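PDB 4N03: ABC-type branched-chain amino acid transport systems periplasmic component-like protein from Thermomonospora curvata, which probably serves as the substrate-binding component of an ABC transporter, holding a fatty acid such as palmitate in the cleft of a leucine-binding-protein-type fold. Local coordinates for residues 80-85 and 104-109. Numbering follows the deposited sequence. Where two conformers were deposited one is given.
With PLM (palmitic acid), chain B.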
loop_
_atom_site.group_PDB
_atom_site.type_symbol
_atom_site.label_atom_id
_atom_site.label_comp_id
_atom_site.label_asym_id
_atom_site.label_seq_id
_atom_site.Cartn_x
_atom_site.Cartn_y
_atom_site.Cartn_z
ATOM N N ARG A 80 -3.892 5.114 16.184
ATOM C CA ARG A 80 -3.102 4.209 17.009
ATOM C C ARG A 80 -1.890 3.688 16.238
ATOM O O ARG A 80 -1.952 3.455 15.036
ATOM C CB ARG A 80 -3.911 3.019 17.501
ATOM C CG ARG A 80 -4.926 3.348 18.578
ATOM C CD ARG A 80 -4.253 3.553 19.918
ATOM N NE ARG A 80 -5.265 3.687 20.950
ATOM C CZ ARG A 80 -5.947 4.796 21.176
ATOM N NH1 ARG A 80 -5.694 5.887 20.470
ATOM N NH2 ARG A 80 -6.862 4.803 22.125
ATOM N N ASP A 81 -0.788 3.507 16.953
ATOM C CA ASP A 81 0.498 3.045 16.403
ATOM C C ASP A 81 0.738 1.603 16.819
ATOM O O ASP A 81 0.956 1.345 18.001
ATOM C CB ASP A 81 1.610 3.957 16.910
ATOM C CG ASP A 81 2.977 3.541 16.445
ATOM O OD1 ASP A 81 3.104 2.779 15.477
ATOM O OD2 ASP A 81 3.962 3.964 17.059
ATOM N N HIS A 82 0.699 0.651 15.879
ATOM C CA HIS A 82 1.034 -0.721 16.196
ATOM C C HIS A 82 2.500 -1.044 16.024
ATOM O O HIS A 82 2.905 -2.170 16.342
ATOM C CB HIS A 82 0.164 -1.723 15.425
ATOM C CG HIS A 82 0.197 -1.587 13.952
ATOM N ND1 HIS A 82 1.362 -1.623 13.205
ATOM C CD2 HIS A 82 -0.828 -1.512 13.062
ATOM C CE1 HIS A 82 1.043 -1.572 11.926
ATOM N NE2 HIS A 82 -0.268 -1.484 11.814
ATOM N N GLY A 83 3.314 -0.123 15.498
ATOM C CA GLY A 83 4.748 -0.299 15.414
ATOM C C GLY A 83 5.180 -1.400 14.448
ATOM O O GLY A 83 6.295 -1.910 14.496
ATOM N N TYR A 84 4.312 -1.754 13.510
ATOM C CA TYR A 84 4.503 -2.916 12.619
ATOM C C TYR A 84 4.667 -4.215 13.424
ATOM O O TYR A 84 5.539 -5.011 13.131
ATOM C CB TYR A 84 5.629 -2.690 11.585
ATOM C CG TYR A 84 5.470 -3.522 10.329
ATOM C CD1 TYR A 84 4.473 -3.263 9.440
ATOM C CD2 TYR A 84 6.364 -4.524 10.019
ATOM C CE1 TYR A 84 4.288 -4.029 8.298
ATOM C CE2 TYR A 84 6.225 -5.274 8.851
ATOM C CZ TYR A 84 5.184 -5.014 8.002
ATOM O OH TYR A 84 5.056 -5.783 6.862
ATOM N N ASP A 85 3.747 -4.393 14.363
ATOM C CA ASP A 85 3.660 -5.612 15.164
ATOM C C ASP A 85 2.213 -6.129 15.222
ATOM O O ASP A 85 1.272 -5.394 15.555
ATOM C CB ASP A 85 4.082 -5.357 16.602
ATOM C CG ASP A 85 3.936 -6.619 17.436
ATOM O OD1 ASP A 85 4.730 -7.551 17.201
ATOM O OD2 ASP A 85 3.027 -6.698 18.237
ATOM N N PRO A 104 -10.366 3.359 7.979
ATOM C CA PRO A 104 -9.901 3.700 6.640
ATOM C C PRO A 104 -8.422 3.689 6.389
ATOM O O PRO A 104 -7.986 3.931 5.288
ATOM C CB PRO A 104 -10.446 5.100 6.435
ATOM C CG PRO A 104 -10.458 5.692 7.810
ATOM C CD PRO A 104 -10.967 4.541 8.640
ATOM N N HIS A 105 -7.639 3.395 7.427
ATOM C CA HIS A 105 -6.220 3.096 7.246
ATOM C C HIS A 105 -5.803 2.096 8.285
ATOM O O HIS A 105 -5.855 2.359 9.474
ATOM C CB HIS A 105 -5.351 4.367 7.340
ATOM C CG HIS A 105 -3.882 4.076 7.338
ATOM N ND1 HIS A 105 -3.284 3.253 6.416
ATOM C CD2 HIS A 105 -2.891 4.491 8.159
ATOM C CE1 HIS A 105 -1.999 3.154 6.700
ATOM N NE2 HIS A 105 -1.724 3.907 7.739
ATOM N N PHE A 106 -5.388 0.904 7.832
ATOM C CA PHE A 106 -4.837 -0.136 8.692
ATOM C C PHE A 106 -3.558 -0.608 7.978
ATOM O O PHE A 106 -3.627 -1.291 6.937
ATOM C CB PHE A 106 -5.834 -1.263 8.829
ATOM C CG PHE A 106 -5.662 -2.067 10.094
ATOM C CD1 PHE A 106 -4.406 -2.420 10.576
ATOM C CD2 PHE A 106 -6.756 -2.512 10.771
ATOM C CE1 PHE A 106 -4.284 -3.152 11.745
ATOM C CE2 PHE A 106 -6.636 -3.223 11.949
ATOM C CZ PHE A 106 -5.393 -3.561 12.438
ATOM N N LEU A 107 -2.401 -0.207 8.487
ATOM C CA LEU A 107 -1.141 -0.496 7.808
ATOM C C LEU A 107 -0.706 -1.938 8.084
ATOM O O LEU A 107 -0.672 -2.361 9.222
ATOM C CB LEU A 107 -0.048 0.448 8.304
ATOM C CG LEU A 107 1.251 0.402 7.500
ATOM C CD1 LEU A 107 1.847 1.803 7.426
ATOM C CD2 LEU A 107 2.259 -0.572 8.080
ATOM N N GLY A 108 -0.282 -2.627 7.045
ATOM C CA GLY A 108 0.469 -3.852 7.206
ATOM C C GLY A 108 -0.296 -5.148 6.990
ATOM O O GLY A 108 -1.360 -5.339 7.560
ATOM N N SER A 109 0.268 -6.061 6.181
ATOM C CA SER A 109 -0.423 -7.295 5.847
ATOM C C SER A 109 -0.609 -8.218 7.052
ATOM O O SER A 109 -1.752 -8.647 7.308
ATOM C CB SER A 109 0.217 -8.013 4.651
ATOM O OG SER A 109 0.128 -7.221 3.488
HETATM C C1 PLM B . 2.894 -5.001 4.247
HETATM O O1 PLM B . 2.033 -5.297 3.378
HETATM O O2 PLM B . 2.946 -5.495 5.394
HETATM C C2 PLM B . 3.829 -3.849 3.959
HETATM C C3 PLM B . 3.039 -2.506 4.281
HETATM C C4 PLM B . 3.773 -1.264 3.832
HETATM C C5 PLM B . 3.058 -0.008 4.194
HETATM C C6 PLM B . 3.640 1.336 3.708
HETATM C C7 PLM B . 3.031 1.724 2.367
HETATM C C8 PLM B . 3.647 2.915 1.687
HETATM C C9 PLM B . 2.855 3.484 0.524
HETATM C CA PLM B . 3.195 2.884 -0.861
HETATM C CB PLM B . 2.083 3.353 -1.881
HETATM C CC PLM B . 1.462 2.143 -2.639
HETATM C CD PLM B . 0.085 2.402 -3.212
HETATM C CE PLM B . -0.591 1.244 -3.934
HETATM C CF PLM B . -2.119 1.396 -3.892
HETATM C CG PLM B . -2.700 2.268 -4.991
#
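His82 points the edge of its imidazole at the end of strand 103-107, NE2 donating to the backbone O of Leu107 at 2.8 Å. The bond is bent, 133° at the hydrogen, and its acceptor is tilted somewhat out of the ring plane. The ring's other nitrogen works within its own loop: ND1 accepts from Tyr84 N at 3.0 Å, almost exactly in the ring plane. With both nitrogens engaged, the imidazole is fixed in rotation and ties the loop to the end of strand 103-107. Its chi1 of 57° places CG between the backbone N and the carbonyl carbon, which turns the ring toward Phe106 and Leu107; CD2 meets Phe106 CE1 obliquely. A leucine at His82 would probably leave the carbonyl of Leu107 and the amide of Tyr84 without these partners and let the loop shift.

Such a loop illustrates how a buried polar link can position a ligand-binding side chain. Tyr84 crosses Leu107 at about a right angle, CD1 lying 3.7 Å from Leu107 CD2 near the plane of the phenol, while CE1 comes obliquely to within 4.0 Å of Gly108 CA. Beyond them, Tyr84 OH donates to palmitate O2 at 2.6 Å. The same oxygen accepts a nearly straight bond (170°) from Ser109 N, and Ser109 OG donates to O1 at 2.7 Å, so three bonds from this contact grip the carboxylate at the start of helix 109-122. Leu107 CG touches the acyl chain at C5, 3.8 Å away.

The two segments leave strands 74-81 and 103-107, which flank strand 33-40 in a four-stranded parallel sheet. Ala89 and Ile92 of helix 86-96 pack against His82, and Met111 of helix 109-122 touches both His82 and Tyr84.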